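Putative glycosyltransferase (GalT1) (Streptococcus parasanguinis FW213, PDB 5HEA) is a putative glycosyltransferase whose C-terminal part, modelled here, holds a GT-A-type domain that probably binds a nucleotide sugar and transfers the sugar to an acceptor. Local coordinates at residues A[11-16]-A[91-96]; A[34-39]-A[81-86]. One frame throughout, in Å; residues are numbered along the deposited sequence.

Both contacts belong to the Rossmann-like core of the GT-A domain and meet at the seam between neighbouring parallel strands 7-13 and 35-41. Their centres are about 16 Å apart, yet they touch: Val-11 N lies 2.8 Å from Ile-38 O, a probable hydrogen bond between the strands, and Val-11 CG1 packs on Leu-39 CD2 at 3.7 Å. Contact 1 lies at the C-terminal end of strand 7-13, where the Asp-Ser-Asp sequence of 91-96 matches the DXD motif that binds metal and sugar nucleotide in relatives. Contact 2 lies on the sheet face covered by helix 72-82, between the N-terminal half of strand 35-41 and the end of that helix with the loop after it.

Contact 1 (A[11-16]-A[91-96]); sequences VPVYNV and VDSDDF
Ser-93 plugs its side chain into the end of strand 7-13, meeting Val-11, Pro-12 and Val-16. Its CB rests against Val-11 CG1 at 3.8 Å. One atom further out, OG donates to Pro-12 O across 2.8 Å, lying in the carbonyl plane with a C=O...O angle of 150°. A chi1 of 44° tucks OG between the backbone N and carbonyl carbon of Ser-93, and from there it also passes Val-16 CG2 at 3.5 Å. Water 2 donates to the same OG and takes the N-H of Tyr-14, so the hydroxyl is tied to the strand both directly and through solvent. Water 1 accepts from Ser-93 N at 2.9 Å and donates to Pro-12 O, which is thereby gripped by two donors.

Earlier in both segments, Val-11 and Val-91 lie side by side, CG2 of Val-11 being 4.1 Å from CB of Val-91. A CA-H...O contact joins Val-11 CA to Val-91 O (3.5 Å). Past the end of the strand the Val-16 side chain crosses that of Asp-94 at about a right angle, CG1 of Val-16 lying 3.3 Å from OD1 of Asp-94, while OD2 of that aspartate forms a salt bridge with Arg-218. Asp-92 to Asp-95 make a type I turn holding the Asp-Ser-Asp sequence, consistent with the metal- and nucleotide-binding DXD motif of GT-A enzymes. Helix 20-28 packs on Val-91 through Cys-23 and on Ser-93 through Leu-20, strand 35-41 pairs with the Val-11 and Val-13 backbone, and helix 72-82 lays Ala-75 and Arg-76 against Pro-12.

Contact 2 (A[34-39]-A[81-86]); sequences NFEIIL and TYASGK
Glu-36 reaches from its strand to the loop 83-86, where its OE2 accepts the backbone N-H of Ser-84 at 2.9 Å. Its CG sits between the backbone N and carbonyl carbon (chi1 60°), and the chain runs extended from there to the loop. The bond is nearly straight (169° at the hydrogen), and the donor lies nearly along the C-O axis of the carboxylate. The other oxygen, OE1, accepts a hydrogen bond from water 3 at 2.7 Å. That water also donates to Tyr-82 O and accepts from Ser-84 OG, clamping the end of the helix to the carboxylate. Two residues on, on the same face of the strand, Ile-38 supplies the apolar half: its CD1 comes in at the edge of the Tyr-82 ring, 3.6 Å from CD2, and sits 3.8 Å from Ala-83 CB.

Outside this shell, Ser-8 OG bonds to both Glu-36 OE2 and Gly-85 N, so strand 7-13 shares in fixing the carboxylate and the loop. Gln-63 NE2 holds the tyrosine at OH. Helix 72-82 is the connection of a beta-alpha-beta crossover from strand 62-66 to strand 87-90, with helix 20-28 on the opposite face: the layered Rossmann-like build of GT-A glycosyltransferases.

Contact 1 (A[11-16]-A[91-96])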
loop_
_atom_site.group_PDB
_atom_site.type_symbol
_atom_site.label_atom_id
_atom_site.label_comp_id
_atom_site.label_asym_id
_atom_site.label_seq_id
_atom_site.Cartn_x
_atom_site.Cartn_y
_atom_site.Cartn_z
ATOM N N VAL A 11 26.485 -17.555 9.972
ATOM C CA VAL A 11 25.355 -18.235 10.584
ATOM C C VAL A 11 24.165 -17.280 10.679
ATOM O O VAL A 11 24.080 -16.461 11.594
ATOM C CB VAL A 11 25.733 -18.781 11.983
ATOM C CG1 VAL A 11 24.533 -19.478 12.649
ATOM C CG2 VAL A 11 26.921 -19.737 11.878
ATOM N N PRO A 12 23.247 -17.364 9.711
ATOM C CA PRO A 12 22.033 -16.553 9.773
ATOM C C PRO A 12 21.131 -17.058 10.893
ATOM O O PRO A 12 20.999 -18.267 11.096
ATOM C CB PRO A 12 21.370 -16.804 8.409
ATOM C CG PRO A 12 22.479 -17.324 7.542
ATOM C CD PRO A 12 23.340 -18.120 8.454
ATOM N N VAL A 13 20.523 -16.130 11.617
ATOM C CA VAL A 13 19.706 -16.477 12.772
ATOM C C VAL A 13 18.366 -15.783 12.656
ATOM O O VAL A 13 18.293 -14.552 12.688
ATOM C CB VAL A 13 20.387 -16.053 14.097
ATOM C CG1 VAL A 13 19.444 -16.271 15.282
ATOM C CG2 VAL A 13 21.676 -16.823 14.303
ATOM N N TYR A 14 17.304 -16.571 12.499
ATOM C CA TYR A 14 15.947 -16.035 12.555
ATOM C C TYR A 14 15.020 -17.012 13.282
ATOM O O TYR A 14 14.740 -18.101 12.783
ATOM C CB TYR A 14 15.391 -15.693 11.161
ATOM C CG TYR A 14 14.023 -15.032 11.259
ATOM C CD1 TYR A 14 13.890 -13.762 11.800
ATOM C CD2 TYR A 14 12.868 -15.696 10.853
ATOM C CE1 TYR A 14 12.656 -13.159 11.928
ATOM C CE2 TYR A 14 11.621 -15.097 10.974
ATOM C CZ TYR A 14 11.525 -13.827 11.511
ATOM O OH TYR A 14 10.307 -13.212 11.638
ATOM N N ASN A 15 14.584 -16.617 14.476
ATOM C CA ASN A 15 13.603 -17.366 15.265
ATOM C C ASN A 15 13.933 -18.847 15.422
ATOM O O ASN A 15 13.119 -19.719 15.109
ATOM C CB ASN A 15 12.190 -17.168 14.713
ATOM C CG ASN A 15 11.662 -15.781 14.995
ATOM O OD1 ASN A 15 12.353 -14.965 15.596
ATOM N ND2 ASN A 15 10.443 -15.504 14.563
ATOM N N VAL A 16 15.135 -19.120 15.919
ATOM C CA VAL A 16 15.588 -20.495 16.098
ATOM C C VAL A 16 15.956 -20.795 17.549
ATOM O O VAL A 16 16.884 -21.565 17.822
ATOM C CB VAL A 16 16.786 -20.802 15.165
ATOM C CG1 VAL A 16 16.297 -21.014 13.737
ATOM C CG2 VAL A 16 17.824 -19.670 15.221
ATOM N N VAL A 91 26.819 -22.179 7.978
ATOM C CA VAL A 91 26.181 -23.178 8.837
ATOM C C VAL A 91 24.781 -22.658 9.170
ATOM O O VAL A 91 24.630 -21.510 9.586
ATOM C CB VAL A 91 26.967 -23.406 10.154
ATOM C CG1 VAL A 91 26.169 -24.296 11.114
ATOM C CG2 VAL A 91 28.316 -24.035 9.877
ATOM N N ASP A 92 23.756 -23.474 8.959
ATOM C CA ASP A 92 22.399 -23.081 9.335
ATOM C C ASP A 92 22.191 -23.294 10.828
ATOM O O ASP A 92 22.655 -24.274 11.388
ATOM C CB ASP A 92 21.354 -23.851 8.536
ATOM C CG ASP A 92 21.270 -23.374 7.097
ATOM O OD1 ASP A 92 21.749 -22.241 6.804
ATOM O OD2 ASP A 92 20.727 -24.126 6.261
ATOM N N SER A 93 21.483 -22.369 11.465
ATOM C CA SER A 93 21.418 -22.369 12.924
ATOM C C SER A 93 20.474 -23.448 13.480
ATOM O O SER A 93 20.435 -23.668 14.691
ATOM C CB SER A 93 21.078 -20.963 13.435
ATOM O OG SER A 93 20.046 -20.379 12.667
ATOM N N ASP A 94 19.740 -24.116 12.582
ATOM C CA ASP A 94 18.916 -25.299 12.890
ATOM C C ASP A 94 19.725 -26.588 13.004
ATOM O O ASP A 94 19.217 -27.613 13.474
ATOM C CB ASP A 94 17.953 -25.564 11.736
ATOM C CG ASP A 94 16.810 -24.609 11.703
ATOM O OD1 ASP A 94 16.416 -24.134 12.782
ATOM O OD2 ASP A 94 16.296 -24.344 10.600
ATOM N N ASP A 95 20.964 -26.543 12.531
ATOM C CA ASP A 95 21.780 -27.740 12.330
ATOM C C ASP A 95 22.949 -27.823 13.304
ATOM O O ASP A 95 23.116 -26.944 14.144
ATOM C CB ASP A 95 22.301 -27.756 10.888
ATOM C CG ASP A 95 21.175 -27.754 9.863
ATOM O OD1 ASP A 95 20.092 -28.308 10.172
ATOM O OD2 ASP A 95 21.371 -27.206 8.746
ATOM N N PHE A 96 23.746 -28.890 13.200
ATOM C CA PHE A 96 24.941 -29.036 14.031
ATOM C C PHE A 96 25.966 -29.940 13.358
ATOM O O PHE A 96 25.660 -30.619 12.377
ATOM C CB PHE A 96 24.598 -29.533 15.446
ATOM C CG PHE A 96 23.840 -30.832 15.467
ATOM C CD1 PHE A 96 22.474 -30.856 15.216
ATOM C CD2 PHE A 96 24.493 -32.029 15.742
ATOM C CE1 PHE A 96 21.772 -32.043 15.233
ATOM C CE2 PHE A 96 23.796 -33.236 15.771
ATOM C CZ PHE A 96 22.433 -33.246 15.517
HETATM O O HOH W 1 20.445 -20.474 9.464
HETATM O O HOH W 2 17.647 -19.158 11.335
#

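Contact 2 (A[34-39]-A[81-86])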
loop_
_atom_site.group_PDB
_atom_site.type_symbol
_atom_site.label_atom_id
_atom_site.label_comp_id
_atom_site.label_asym_id
_atom_site.label_seq_id
_atom_site.Cartn_x
_atom_site.Cartn_y
_atom_site.Cartn_z
ATOM N N ASN A 34 41.066 -21.614 14.583
ATOM C CA ASN A 34 41.158 -20.262 14.045
ATOM C C ASN A 34 39.971 -19.869 13.159
ATOM O O ASN A 34 40.083 -19.795 11.936
ATOM C CB ASN A 34 42.480 -20.054 13.301
ATOM C CG ASN A 34 42.748 -18.592 13.011
ATOM O OD1 ASN A 34 42.070 -17.714 13.548
ATOM N ND2 ASN A 34 43.728 -18.319 12.159
ATOM N N PHE A 35 38.832 -19.627 13.792
ATOM C CA PHE A 35 37.652 -19.210 13.057
ATOM C C PHE A 35 37.014 -17.988 13.695
ATOM O O PHE A 35 37.309 -17.643 14.838
ATOM C CB PHE A 35 36.622 -20.344 12.967
ATOM C CG PHE A 35 36.192 -20.887 14.307
ATOM C CD1 PHE A 35 35.280 -20.202 15.095
ATOM C CD2 PHE A 35 36.706 -22.078 14.776
ATOM C CE1 PHE A 35 34.895 -20.695 16.327
ATOM C CE2 PHE A 35 36.326 -22.585 16.001
ATOM C CZ PHE A 35 35.415 -21.897 16.780
ATOM N N GLU A 36 36.147 -17.335 12.930
ATOM C CA GLU A 36 35.185 -16.405 13.482
ATOM C C GLU A 36 33.790 -16.912 13.125
ATOM O O GLU A 36 33.558 -17.440 12.027
ATOM C CB GLU A 36 35.409 -14.992 12.946
ATOM C CG GLU A 36 35.294 -14.856 11.436
ATOM C CD GLU A 36 35.453 -13.417 10.958
ATOM O OE1 GLU A 36 35.484 -12.490 11.797
ATOM O OE2 GLU A 36 35.551 -13.209 9.735
ATOM N N ILE A 37 32.874 -16.781 14.072
ATOM C CA ILE A 37 31.473 -17.061 13.825
ATOM C C ILE A 37 30.758 -15.736 13.696
ATOM O O ILE A 37 30.745 -14.933 14.630
ATOM C CB ILE A 37 30.847 -17.861 14.964
ATOM C CG1 ILE A 37 31.568 -19.207 15.088
ATOM C CG2 ILE A 37 29.350 -18.037 14.706
ATOM C CD1 ILE A 37 31.254 -19.997 16.339
ATOM N N ILE A 38 30.192 -15.499 12.519
ATOM C CA ILE A 38 29.402 -14.311 12.274
ATOM C C ILE A 38 27.938 -14.681 12.376
ATOM O O ILE A 38 27.379 -15.338 11.495
ATOM C CB ILE A 38 29.726 -13.703 10.915
ATOM C CG1 ILE A 38 31.241 -13.533 10.799
ATOM C CG2 ILE A 38 29.014 -12.361 10.747
ATOM C CD1 ILE A 38 31.681 -13.085 9.452
ATOM N N LEU A 39 27.347 -14.305 13.505
ATOM C CA LEU A 39 25.944 -14.545 13.778
ATOM C C LEU A 39 25.144 -13.369 13.254
ATOM O O LEU A 39 25.263 -12.270 13.777
ATOM C CB LEU A 39 25.722 -14.664 15.294
ATOM C CG LEU A 39 26.107 -15.973 15.975
ATOM C CD1 LEU A 39 25.836 -15.908 17.491
ATOM C CD2 LEU A 39 25.339 -17.113 15.332
ATOM N N THR A 81 29.956 -9.789 3.724
ATOM C CA THR A 81 30.507 -8.440 3.792
ATOM C C THR A 81 31.352 -8.242 5.043
ATOM O O THR A 81 32.424 -7.637 4.985
ATOM C CB THR A 81 29.364 -7.394 3.776
ATOM O OG1 THR A 81 28.664 -7.491 2.532
ATOM C CG2 THR A 81 29.903 -5.994 3.930
ATOM N N TYR A 82 30.876 -8.767 6.168
ATOM C CA TYR A 82 31.583 -8.628 7.441
ATOM C C TYR A 82 32.781 -9.600 7.577
ATOM O O TYR A 82 33.713 -9.358 8.346
ATOM C CB TYR A 82 30.587 -8.773 8.603
ATOM C CG TYR A 82 31.177 -8.640 9.993
ATOM C CD1 TYR A 82 31.111 -7.436 10.690
ATOM C CD2 TYR A 82 31.789 -9.726 10.619
ATOM C CE1 TYR A 82 31.654 -7.319 11.968
ATOM C CE2 TYR A 82 32.336 -9.616 11.889
ATOM C CZ TYR A 82 32.263 -8.416 12.560
ATOM O OH TYR A 82 32.804 -8.326 13.823
ATOM N N ALA A 83 32.761 -10.684 6.810
ATOM C CA ALA A 83 33.777 -11.731 6.925
ATOM C C ALA A 83 35.186 -11.245 6.600
ATOM O O ALA A 83 35.410 -10.619 5.574
ATOM C CB ALA A 83 33.415 -12.902 6.023
ATOM N N SER A 84 36.148 -11.551 7.461
ATOM C CA SER A 84 37.528 -11.200 7.137
ATOM C C SER A 84 38.434 -12.422 6.980
ATOM O O SER A 84 39.652 -12.284 6.895
ATOM C CB SER A 84 38.098 -10.214 8.163
ATOM O OG SER A 84 37.790 -10.618 9.480
ATOM N N GLY A 85 37.840 -13.611 6.922
ATOM C CA GLY A 85 38.613 -14.828 6.773
ATOM C C GLY A 85 39.162 -15.042 5.372
ATOM O O GLY A 85 38.709 -14.420 4.411
ATOM N N LYS A 86 40.148 -15.930 5.259
ATOM C CA LYS A 86 40.663 -16.336 3.961
ATOM C C LYS A 86 39.698 -17.323 3.312
ATOM O O LYS A 86 39.709 -17.525 2.090
ATOM C CB LYS A 86 42.054 -16.970 4.102
ATOM C CG LYS A 86 42.599 -17.533 2.786
ATOM C CD LYS A 86 44.094 -17.772 2.827
ATOM C CE LYS A 86 44.577 -18.408 1.527
ATOM N NZ LYS A 86 46.059 -18.495 1.481
HETATM O O HOH W 3 35.368 -10.047 10.640
#